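Local coordinates for Alpha/beta hydrolase fold-3 domain-containing protein (Enterococcus faecalis, PDB 2QRU) that is of unknown function but has the alpha/beta hydrolase fold and is probably a hydrolase, perhaps a serine-dependent one, at residues Thr27-Tyr32 with Thr60-Asp65; Glu205-Phe210 with Gly233-Glu238; Asn129-Thr134 with Leu247-Leu252. One frame throughout, in Å; residues are numbered along the deposited sequence. Where two conformers were deposited one is given.

Interaction 1: residues Thr27-Tyr32 with Thr60-Asp65; sequences TNYVVY and TVLALD
Y29, V31, L62 and L64 meet on one face of the sheet. CD1 of L62 approaches the Y29 ring obliquely, 3.6 Å from CD2, while Y29 runs alongside T60, pointing the same way, so that CD2 and CE2 of the ring rest against the methyl and CB of that threonine. Further on, CG1 of V31 meets CD2 of L64 at 4.0 Å; V31 CG1 and the L64 CG bearing CD2 stand anti to their backbone N. I92 and L88 of helix 74-93 cover this layer. On the other face the edge of the Y32 ring faces the CB of A63, and the phenol continues away to hydrogen-bond D45. The two strands are neighbours in the central sheet, joined through helix 48-55 as a beta-alpha-beta unit of the alpha/beta hydrolase fold. Their backbones form a parallel ladder: L62 N donates to V30 O (2.8 Å, 169°), and L62 O accepts from Y32 N at 2.8 Å, with V31 CA adding a CA-H...O contact to the same oxygen. At the entry end N28 O takes two donors, T60 N and, on a lone pair, T27 OG1. At the exit a water donates to both Y32 O and L64 O.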
loop_
_atom_site.group_PDB
_atom_site.type_symbol
_atom_site.label_atom_id
_atom_site.label_comp_id
_atom_site.label_asym_id
_atom_site.label_seq_id
_atom_site.Cartn_x
_atom_site.Cartn_y
_atom_site.Cartn_z
ATOM N N THR A 27 8.672 21.743 3.964
ATOM C CA THR A 27 8.194 20.726 3.054
ATOM C C THR A 27 6.905 20.102 3.597
ATOM O O THR A 27 6.573 20.256 4.775
ATOM C CB THR A 27 9.304 19.657 2.756
ATOM O OG1 THR A 27 8.873 18.780 1.696
ATOM C CG2 THR A 27 9.667 18.851 4.022
ATOM N N ASN A 28 6.164 19.460 2.706
ATOM C CA ASN A 28 5.030 18.609 3.060
ATOM C C ASN A 28 5.501 17.175 2.841
ATOM O O ASN A 28 6.577 16.976 2.306
ATOM C CB ASN A 28 3.838 18.937 2.157
ATOM C CG ASN A 28 2.979 20.079 2.708
ATOM O OD1 ASN A 28 3.364 20.775 3.647
ATOM N ND2 ASN A 28 1.788 20.238 2.145
ATOM N N TYR A 29 4.713 16.175 3.247
ATOM C CA TYR A 29 5.171 14.800 3.159
ATOM C C TYR A 29 4.133 13.883 2.536
ATOM O O TYR A 29 2.934 14.135 2.651
ATOM C CB TYR A 29 5.468 14.242 4.549
ATOM C CG TYR A 29 6.591 14.978 5.239
ATOM C CD1 TYR A 29 6.336 16.146 5.951
ATOM C CD2 TYR A 29 7.911 14.521 5.137
ATOM C CE1 TYR A 29 7.372 16.851 6.571
ATOM C CE2 TYR A 29 8.956 15.221 5.756
ATOM C CZ TYR A 29 8.668 16.373 6.478
ATOM O OH TYR A 29 9.683 17.075 7.087
ATOM N N VAL A 30 4.606 12.816 1.911
ATOM C CA VAL A 30 3.731 11.684 1.553
ATOM C C VAL A 30 4.362 10.413 2.034
ATOM O O VAL A 30 5.553 10.164 1.752
ATOM C CB VAL A 30 3.519 11.577 0.036
ATOM C CG1 VAL A 30 2.818 10.270 -0.337
ATOM C CG2 VAL A 30 2.682 12.729 -0.440
ATOM N N VAL A 31 3.572 9.612 2.754
ATOM C CA VAL A 31 4.080 8.324 3.238
ATOM C C VAL A 31 3.649 7.272 2.222
ATOM O O VAL A 31 2.451 7.158 1.917
ATOM C CB VAL A 31 3.547 7.972 4.646
ATOM C CG1 VAL A 31 4.136 6.625 5.105
ATOM C CG2 VAL A 31 3.911 9.093 5.633
ATOM N N TYR A 32 4.618 6.527 1.681
ATOM C CA TYR A 32 4.348 5.532 0.658
ATOM C C TYR A 32 4.404 4.115 1.246
ATOM O O TYR A 32 5.417 3.747 1.874
ATOM C CB TYR A 32 5.361 5.650 -0.472
ATOM C CG TYR A 32 5.288 4.515 -1.456
ATOM C CD1 TYR A 32 4.234 4.446 -2.368
ATOM C CD2 TYR A 32 6.265 3.503 -1.471
ATOM C CE1 TYR A 32 4.140 3.408 -3.292
ATOM C CE2 TYR A 32 6.191 2.439 -2.386
ATOM C CZ TYR A 32 5.119 2.396 -3.288
ATOM O OH TYR A 32 5.008 1.364 -4.197
ATOM N N THR A 60 8.051 15.607 0.243
ATOM C CA THR A 60 9.098 14.676 0.634
ATOM C C THR A 60 8.454 13.291 0.787
ATOM O O THR A 60 7.464 13.133 1.500
ATOM C CB THR A 60 9.753 15.123 1.963
ATOM O OG1 THR A 60 10.532 16.311 1.734
ATOM C CG2 THR A 60 10.658 14.024 2.539
ATOM N N VAL A 61 9.028 12.288 0.115
ATOM C CA VAL A 61 8.455 10.942 0.154
ATOM C C VAL A 61 9.105 10.132 1.270
ATOM O O VAL A 61 10.333 10.092 1.392
ATOM C CB VAL A 61 8.613 10.219 -1.206
ATOM C CG1 VAL A 61 8.074 8.798 -1.111
ATOM C CG2 VAL A 61 7.861 10.982 -2.313
ATOM N N LEU A 62 8.254 9.500 2.071
ATOM C CA LEU A 62 8.708 8.629 3.166
ATOM C C LEU A 62 8.220 7.220 2.831
ATOM O O LEU A 62 7.052 6.913 3.033
ATOM C CB LEU A 62 8.126 9.116 4.505
ATOM C CG LEU A 62 8.400 10.597 4.809
ATOM C CD1 LEU A 62 7.648 11.067 6.027
ATOM C CD2 LEU A 62 9.909 10.864 4.955
ATOM N N ALA A 63 9.106 6.392 2.276
ATOM C CA ALA A 63 8.736 5.045 1.851
ATOM C C ALA A 63 8.976 4.110 3.031
ATOM O O ALA A 63 10.113 3.971 3.479
ATOM C CB ALA A 63 9.568 4.623 0.632
ATOM N N LEU A 64 7.916 3.491 3.543
ATOM C CA LEU A 64 7.961 2.932 4.902
ATOM C C LEU A 64 7.895 1.396 4.955
ATOM O O LEU A 64 7.135 0.769 4.204
ATOM C CB LEU A 64 6.786 3.549 5.722
ATOM C CG LEU A 64 6.720 3.347 7.232
ATOM C CD1 LEU A 64 7.993 3.895 7.921
ATOM C CD2 LEU A 64 5.439 3.972 7.856
ATOM N N ASP A 65 8.675 0.796 5.865
ATOM C CA ASP A 65 8.567 -0.650 6.093
ATOM C C ASP A 65 7.271 -0.995 6.811
ATOM O O ASP A 65 6.811 -0.240 7.673
ATOM C CB ASP A 65 9.678 -1.135 7.040
ATOM C CG ASP A 65 11.068 -1.192 6.411
ATOM O OD1 ASP A 65 11.248 -1.096 5.184
ATOM O OD2 ASP A 65 12.015 -1.353 7.204
HETATM O O HOH W 1 6.566 1.141 1.585
#

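Interaction 2: residues Glu205-Phe210 with Gly233-Glu238; sequences ETLKTF and GRTIPE
Two helix C-termini come together here: helix 204-208, running out into F210 before strand 213-218, and helix 227-235, running out into P237 before strand 240-244. I236 packs against both L207 and F210. Its CG1 touches the carbonyl oxygen of L207 at 3.6 Å and lies close to the CB of the same leucine. The other branch, CG2, stands anti to the backbone N and reaches F210, 3.8 Å from CB. CD1 is anti to CA (chi2 -179°), which carries it to the F210 ring, 3.9 Å from CD2; the ring meets this methyl obliquely. CA of L207 sits over one face of the same ring, towards its rim, and L111 and T114 of helix 105-119 also pack on F210.

Towards the surface the methyl of T235 takes over. CG2 is 4.0 Å from CB of L207 and also borders CG of K208, whose extended chain then leads away from the contact. P237 presents the edge formed by CG and CD to the carbonyl oxygen of K208, with CG at 3.3 Å. The polar link between the segments is a water that donates to F210 O and to P237 O, each at 2.7 Å. Within the first segment T206 O accepts from both N and OG1 of T209, the hydroxyl lying in the carbonyl plane, which ties T209 back to T206. Both segments are helix-to-strand connections leading into the parallel neighbours 213-218 and 240-244, as in the alternating helices and strands of the alpha/beta hydrolase fold.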
loop_
_atom_site.group_PDB
_atom_site.type_symbol
_atom_site.label_atom_id
_atom_site.label_comp_id
_atom_site.label_asym_id
_atom_site.label_seq_id
_atom_site.Cartn_x
_atom_site.Cartn_y
_atom_site.Cartn_z
ATOM N N GLU A 205 -19.736 3.923 5.650
ATOM C CA GLU A 205 -19.806 4.935 6.698
ATOM C C GLU A 205 -18.412 5.494 6.960
ATOM O O GLU A 205 -18.173 6.699 6.855
ATOM C CB GLU A 205 -20.360 4.316 7.982
ATOM C CG GLU A 205 -20.589 5.327 9.103
ATOM C CD GLU A 205 -21.430 4.781 10.259
ATOM O OE1 GLU A 205 -22.376 5.475 10.679
ATOM O OE2 GLU A 205 -21.141 3.668 10.754
ATOM N N THR A 206 -17.500 4.593 7.301
ATOM C CA THR A 206 -16.108 4.947 7.581
ATOM C C THR A 206 -15.460 5.703 6.400
ATOM O O THR A 206 -14.848 6.767 6.578
ATOM C CB THR A 206 -15.289 3.689 8.011
ATOM O OG1 THR A 206 -15.757 3.261 9.304
ATOM C CG2 THR A 206 -13.761 3.982 8.105
ATOM N N LEU A 207 -15.585 5.155 5.184
ATOM C CA LEU A 207 -14.962 5.765 4.007
ATOM C C LEU A 207 -15.484 7.177 3.797
ATOM O O LEU A 207 -14.738 8.048 3.374
ATOM C CB LEU A 207 -15.225 4.914 2.780
ATOM C CG LEU A 207 -14.514 3.548 2.751
ATOM C CD1 LEU A 207 -15.016 2.762 1.551
ATOM C CD2 LEU A 207 -12.968 3.675 2.654
ATOM N N LYS A 208 -16.762 7.408 4.109
ATOM C CA LYS A 208 -17.381 8.747 3.962
ATOM C C LYS A 208 -16.725 9.830 4.820
ATOM O O LYS A 208 -16.884 11.009 4.531
ATOM C CB LYS A 208 -18.894 8.681 4.218
ATOM C CG LYS A 208 -19.594 8.003 3.068
ATOM C CD LYS A 208 -21.101 7.887 3.316
ATOM C CE LYS A 208 -21.718 7.145 2.141
ATOM N NZ LYS A 208 -23.174 6.985 2.358
ATOM N N THR A 209 -16.021 9.420 5.875
ATOM C CA THR A 209 -15.280 10.336 6.748
ATOM C C THR A 209 -13.825 10.620 6.294
ATOM O O THR A 209 -13.137 11.458 6.923
ATOM C CB THR A 209 -15.202 9.823 8.196
ATOM O OG1 THR A 209 -14.256 8.754 8.291
ATOM C CG2 THR A 209 -16.577 9.382 8.708
ATOM N N PHE A 210 -13.383 9.954 5.227
ATOM C CA PHE A 210 -11.976 10.018 4.821
ATOM C C PHE A 210 -11.665 11.292 4.016
ATOM O O PHE A 210 -12.582 11.895 3.405
ATOM C CB PHE A 210 -11.592 8.756 3.990
ATOM C CG PHE A 210 -11.211 7.554 4.834
ATOM C CD1 PHE A 210 -11.549 7.481 6.193
ATOM C CD2 PHE A 210 -10.545 6.471 4.244
ATOM C CE1 PHE A 210 -11.203 6.329 6.956
ATOM C CE2 PHE A 210 -10.205 5.335 4.991
ATOM C CZ PHE A 210 -10.529 5.264 6.342
ATOM N N GLY A 233 -12.601 5.621 -4.862
ATOM C CA GLY A 233 -12.582 6.955 -5.466
ATOM C C GLY A 233 -13.929 7.648 -5.544
ATOM O O GLY A 233 -14.014 8.820 -5.929
ATOM N N ARG A 234 -14.993 6.929 -5.184
ATOM C CA ARG A 234 -16.369 7.448 -5.357
ATOM C C ARG A 234 -17.100 7.595 -4.012
ATOM O O ARG A 234 -17.905 8.514 -3.814
ATOM C CB ARG A 234 -17.161 6.575 -6.341
ATOM C CG ARG A 234 -16.689 6.790 -7.756
ATOM C CD ARG A 234 -17.237 5.745 -8.703
ATOM N NE ARG A 234 -16.771 5.991 -10.065
ATOM C CZ ARG A 234 -16.969 5.170 -11.094
ATOM N NH1 ARG A 234 -17.611 4.013 -10.927
ATOM N NH2 ARG A 234 -16.543 5.506 -12.317
ATOM N N THR A 235 -16.793 6.709 -3.074
ATOM C CA THR A 235 -17.480 6.749 -1.777
ATOM C C THR A 235 -16.801 7.725 -0.840
ATOM O O THR A 235 -17.473 8.417 -0.051
ATOM C CB THR A 235 -17.540 5.334 -1.180
ATOM O OG1 THR A 235 -18.314 4.524 -2.093
ATOM C CG2 THR A 235 -18.232 5.349 0.172
ATOM N N ILE A 236 -15.472 7.779 -0.921
ATOM C CA ILE A 236 -14.763 8.849 -0.194
ATOM C C ILE A 236 -15.164 10.183 -0.856
ATOM O O ILE A 236 -15.110 10.287 -2.080
ATOM C CB ILE A 236 -13.235 8.628 -0.250
ATOM C CG1 ILE A 236 -12.892 7.269 0.389
ATOM C CG2 ILE A 236 -12.515 9.806 0.417
ATOM C CD1 ILE A 236 -11.389 6.928 0.420
ATOM N N PRO A 237 -15.608 11.187 -0.076
ATOM C CA PRO A 237 -16.037 12.446 -0.743
ATOM C C PRO A 237 -14.925 13.200 -1.486
ATOM O O PRO A 237 -13.731 13.052 -1.144
ATOM C CB PRO A 237 -16.511 13.323 0.437
ATOM C CG PRO A 237 -16.836 12.362 1.506
ATOM C CD PRO A 237 -15.819 11.276 1.388
ATOM N N GLU A 238 -15.317 14.011 -2.476
ATOM C CA GLU A 238 -14.339 14.894 -3.170
ATOM C C GLU A 238 -13.161 14.109 -3.777
ATOM O O GLU A 238 -12.029 14.610 -3.885
ATOM C CB GLU A 238 -13.826 15.996 -2.226
ATOM C CG GLU A 238 -14.946 16.778 -1.496
ATOM C CD GLU A 238 -15.858 17.519 -2.438
ATOM O OE1 GLU A 238 -15.443 17.805 -3.584
ATOM O OE2 GLU A 238 -16.997 17.856 -2.023
HETATM O O HOH W 2 -12.852 13.706 1.373
#

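Interaction 3: residues Asn129-Thr134 with Leu247-Leu252; sequences NFYGYT and LEHDFL. With PO4 (phosphate ion), chain B.
F130, the last residue of strand 127-130, receives the side chain of L252 over one ring face: CD2 lies 4.0 Å from the ring centroid and 24° off the normal, a CH-pi contact. CE1 of F251 comes to the edge of the same phenyl ring.

Y131 carries the largest share of the contact. A chi1 of 41° places CG between its backbone N and carbonyl carbon, and the ring projects into the loop 247-252. The carbonyl oxygen of H249 sits over the centre of one face, 3.2 Å above the plane, while CB of F130 lies over the opposite face, toward its rim. The edge of Y131 points at the face of H249 and also at that of F251, two T-shaped pairs with centroids 4.8 Å apart in each. Its hydroxyl donates to D250 OD1 at 2.6 Å, on the anti side of the carboxylate, and accepts from L252 N at 3.0 Å (162°). D250 OD1 also has a salt bridge to R103. At G132 the backbone N reaches back to N129 OD1, an Asx motif.

H249 ND1 is hydrogen-bonded to D221 and NE2 to S104, which probably makes these three a Ser-His-Asp triad. NE2 also reaches a phosphate, probably from the crystallisation liquor, 3.0 Å from O1; the backbone N of G36, G37 and A105 hold it too, consistent with an oxyanion hole. The two hydroxyl bonds hold the Y131 phenol in place and tie the end of strand 127-130 to the loop that bears H249; the D250 carboxylate probably polarises that hydroxyl.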
loop_
_atom_site.group_PDB
_atom_site.type_symbol
_atom_site.label_atom_id
_atom_site.label_comp_id
_atom_site.label_asym_id
_atom_site.label_seq_id
_atom_site.Cartn_x
_atom_site.Cartn_y
_atom_site.Cartn_z
ATOM N N ASN A 129 -4.578 5.953 -3.999
ATOM C CA ASN A 129 -4.771 4.510 -4.045
ATOM C C ASN A 129 -4.445 3.957 -5.439
ATOM O O ASN A 129 -5.148 4.278 -6.402
ATOM C CB ASN A 129 -6.246 4.198 -3.789
ATOM C CG ASN A 129 -6.549 2.754 -4.039
ATOM O OD1 ASN A 129 -5.885 1.894 -3.483
ATOM N ND2 ASN A 129 -7.550 2.480 -4.868
ATOM N N PHE A 130 -3.412 3.129 -5.515
ATOM C CA PHE A 130 -3.125 2.310 -6.704
ATOM C C PHE A 130 -3.653 0.916 -6.433
ATOM O O PHE A 130 -3.000 0.142 -5.711
ATOM C CB PHE A 130 -1.624 2.294 -6.964
ATOM C CG PHE A 130 -1.145 3.556 -7.597
ATOM C CD1 PHE A 130 -1.185 3.683 -9.000
ATOM C CD2 PHE A 130 -0.640 4.578 -6.836
ATOM C CE1 PHE A 130 -0.756 4.885 -9.625
ATOM C CE2 PHE A 130 -0.202 5.765 -7.432
ATOM C CZ PHE A 130 -0.253 5.934 -8.820
ATOM N N TYR A 131 -4.857 0.632 -6.965
ATOM C CA TYR A 131 -5.457 -0.719 -6.998
ATOM C C TYR A 131 -5.396 -1.482 -5.648
ATOM O O TYR A 131 -5.103 -2.687 -5.577
ATOM C CB TYR A 131 -4.935 -1.531 -8.196
ATOM C CG TYR A 131 -3.455 -1.396 -8.484
ATOM C CD1 TYR A 131 -2.513 -2.152 -7.797
ATOM C CD2 TYR A 131 -2.996 -0.489 -9.449
ATOM C CE1 TYR A 131 -1.132 -2.031 -8.077
ATOM C CE2 TYR A 131 -1.621 -0.344 -9.716
ATOM C CZ TYR A 131 -0.702 -1.110 -9.032
ATOM O OH TYR A 131 0.663 -0.979 -9.374
ATOM N N GLY A 132 -5.720 -0.738 -4.588
ATOM C CA GLY A 132 -5.888 -1.350 -3.258
ATOM C C GLY A 132 -7.316 -1.869 -3.070
ATOM O O GLY A 132 -8.080 -2.085 -4.033
ATOM N N TYR A 133 -7.681 -2.031 -1.793
ATOM C CA TYR A 133 -8.950 -2.649 -1.420
ATOM C C TYR A 133 -9.324 -2.260 -0.005
ATOM O O TYR A 133 -8.456 -1.800 0.755
ATOM C CB TYR A 133 -8.874 -4.153 -1.604
ATOM C CG TYR A 133 -7.570 -4.816 -1.234
ATOM C CD1 TYR A 133 -6.533 -4.951 -2.184
ATOM C CD2 TYR A 133 -7.380 -5.379 0.046
ATOM C CE1 TYR A 133 -5.320 -5.594 -1.856
ATOM C CE2 TYR A 133 -6.172 -6.000 0.366
ATOM C CZ TYR A 133 -5.167 -6.132 -0.593
ATOM O OH TYR A 133 -3.977 -6.781 -0.297
ATOM N N THR A 134 -10.609 -2.457 0.346
ATOM C CA THR A 134 -11.161 -1.922 1.585
ATOM C C THR A 134 -11.521 -3.071 2.547
ATOM O O THR A 134 -11.855 -2.831 3.705
ATOM C CB THR A 134 -12.454 -1.112 1.296
ATOM O OG1 THR A 134 -13.309 -1.902 0.461
ATOM C CG2 THR A 134 -12.131 0.221 0.598
ATOM N N LEU A 247 -4.703 -3.589 -18.761
ATOM C CA LEU A 247 -3.412 -3.828 -18.118
ATOM C C LEU A 247 -3.518 -4.796 -16.961
ATOM O O LEU A 247 -4.587 -4.916 -16.343
ATOM C CB LEU A 247 -2.797 -2.528 -17.589
ATOM C CG LEU A 247 -2.353 -1.509 -18.621
ATOM C CD1 LEU A 247 -1.746 -0.299 -17.958
ATOM C CD2 LEU A 247 -1.367 -2.149 -19.629
ATOM N N GLU A 248 -2.396 -5.451 -16.655
ATOM C CA GLU A 248 -2.281 -6.326 -15.485
ATOM C C GLU A 248 -2.394 -5.507 -14.207
ATOM O O GLU A 248 -2.101 -4.304 -14.193
ATOM C CB GLU A 248 -0.936 -7.056 -15.495
ATOM C CG GLU A 248 -0.705 -8.067 -14.341
ATOM C CD GLU A 248 0.395 -7.616 -13.329
ATOM O OE1 GLU A 248 1.566 -7.435 -13.769
ATOM O OE2 GLU A 248 0.116 -7.521 -12.108
ATOM N N HIS A 249 -2.837 -6.184 -13.145
ATOM C CA HIS A 249 -2.919 -5.621 -11.795
ATOM C C HIS A 249 -1.865 -4.552 -11.457
ATOM O O HIS A 249 -2.203 -3.380 -11.167
ATOM C CB HIS A 249 -2.849 -6.780 -10.784
ATOM C CG HIS A 249 -2.782 -6.350 -9.347
ATOM N ND1 HIS A 249 -3.787 -5.638 -8.734
ATOM C CD2 HIS A 249 -1.834 -6.556 -8.397
ATOM C CE1 HIS A 249 -3.466 -5.424 -7.472
ATOM N NE2 HIS A 249 -2.281 -5.964 -7.245
ATOM N N ASP A 250 -0.588 -4.951 -11.464
ATOM C CA ASP A 250 0.429 -4.112 -10.825
ATOM C C ASP A 250 1.041 -3.161 -11.818
ATOM O O ASP A 250 2.246 -3.232 -12.099
ATOM C CB ASP A 250 1.518 -4.979 -10.162
ATOM C CG ASP A 250 2.430 -4.173 -9.232
ATOM O OD1 ASP A 250 2.049 -3.087 -8.717
ATOM O OD2 ASP A 250 3.555 -4.638 -8.996
ATOM N N PHE A 251 0.229 -2.266 -12.376
ATOM C CA PHE A 251 0.747 -1.516 -13.538
ATOM C C PHE A 251 1.807 -0.451 -13.216
ATOM O O PHE A 251 2.417 0.109 -14.151
ATOM C CB PHE A 251 -0.369 -0.971 -14.430
ATOM C CG PHE A 251 -1.301 -0.011 -13.727
ATOM C CD1 PHE A 251 -0.880 1.282 -13.495
ATOM C CD2 PHE A 251 -2.594 -0.406 -13.331
ATOM C CE1 PHE A 251 -1.742 2.210 -12.859
ATOM C CE2 PHE A 251 -3.449 0.524 -12.725
ATOM C CZ PHE A 251 -3.021 1.813 -12.502
ATOM N N LEU A 252 2.081 -0.212 -11.917
ATOM C CA LEU A 252 3.266 0.613 -11.556
ATOM C C LEU A 252 4.609 -0.034 -11.983
ATOM O O LEU A 252 5.651 0.642 -12.013
ATOM C CB LEU A 252 3.294 0.980 -10.067
ATOM C CG LEU A 252 2.234 1.988 -9.582
ATOM C CD1 LEU A 252 2.362 2.033 -8.110
ATOM C CD2 LEU A 252 2.557 3.331 -10.163
HETATM P P PO4 B . 0.184 -6.988 -4.503
HETATM O O1 PO4 B . -1.254 -7.354 -4.840
HETATM O O2 PO4 B . 1.009 -8.269 -4.523
HETATM O O3 PO4 B . 0.793 -6.092 -5.584
HETATM O O4 PO4 B . 0.191 -6.282 -3.157
#

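Interactions 1 and 3 both reach the central sheet, separated by strand 98-103; their centres are 19 Å apart and their nearest atoms about 5 Å, without touching. Interaction 3 holds H249 of the probable triad, with the bound phosphate beside it in the presumed active site, whereas Y32 of interaction 1 approaches the neighbourhood of the presumed nucleophile elbow without contacting it. Interaction 2 lies farther out, 23 Å from interaction 1 and 19 Å from interaction 3, centre to centre. It does touch interaction 3, through L207 CD1 and T134 CG2 at 4.0 Å. Along the chain, interaction 2 is nested within the loop closed by 129-134 and 247-252, while interaction 1 closes before either opens.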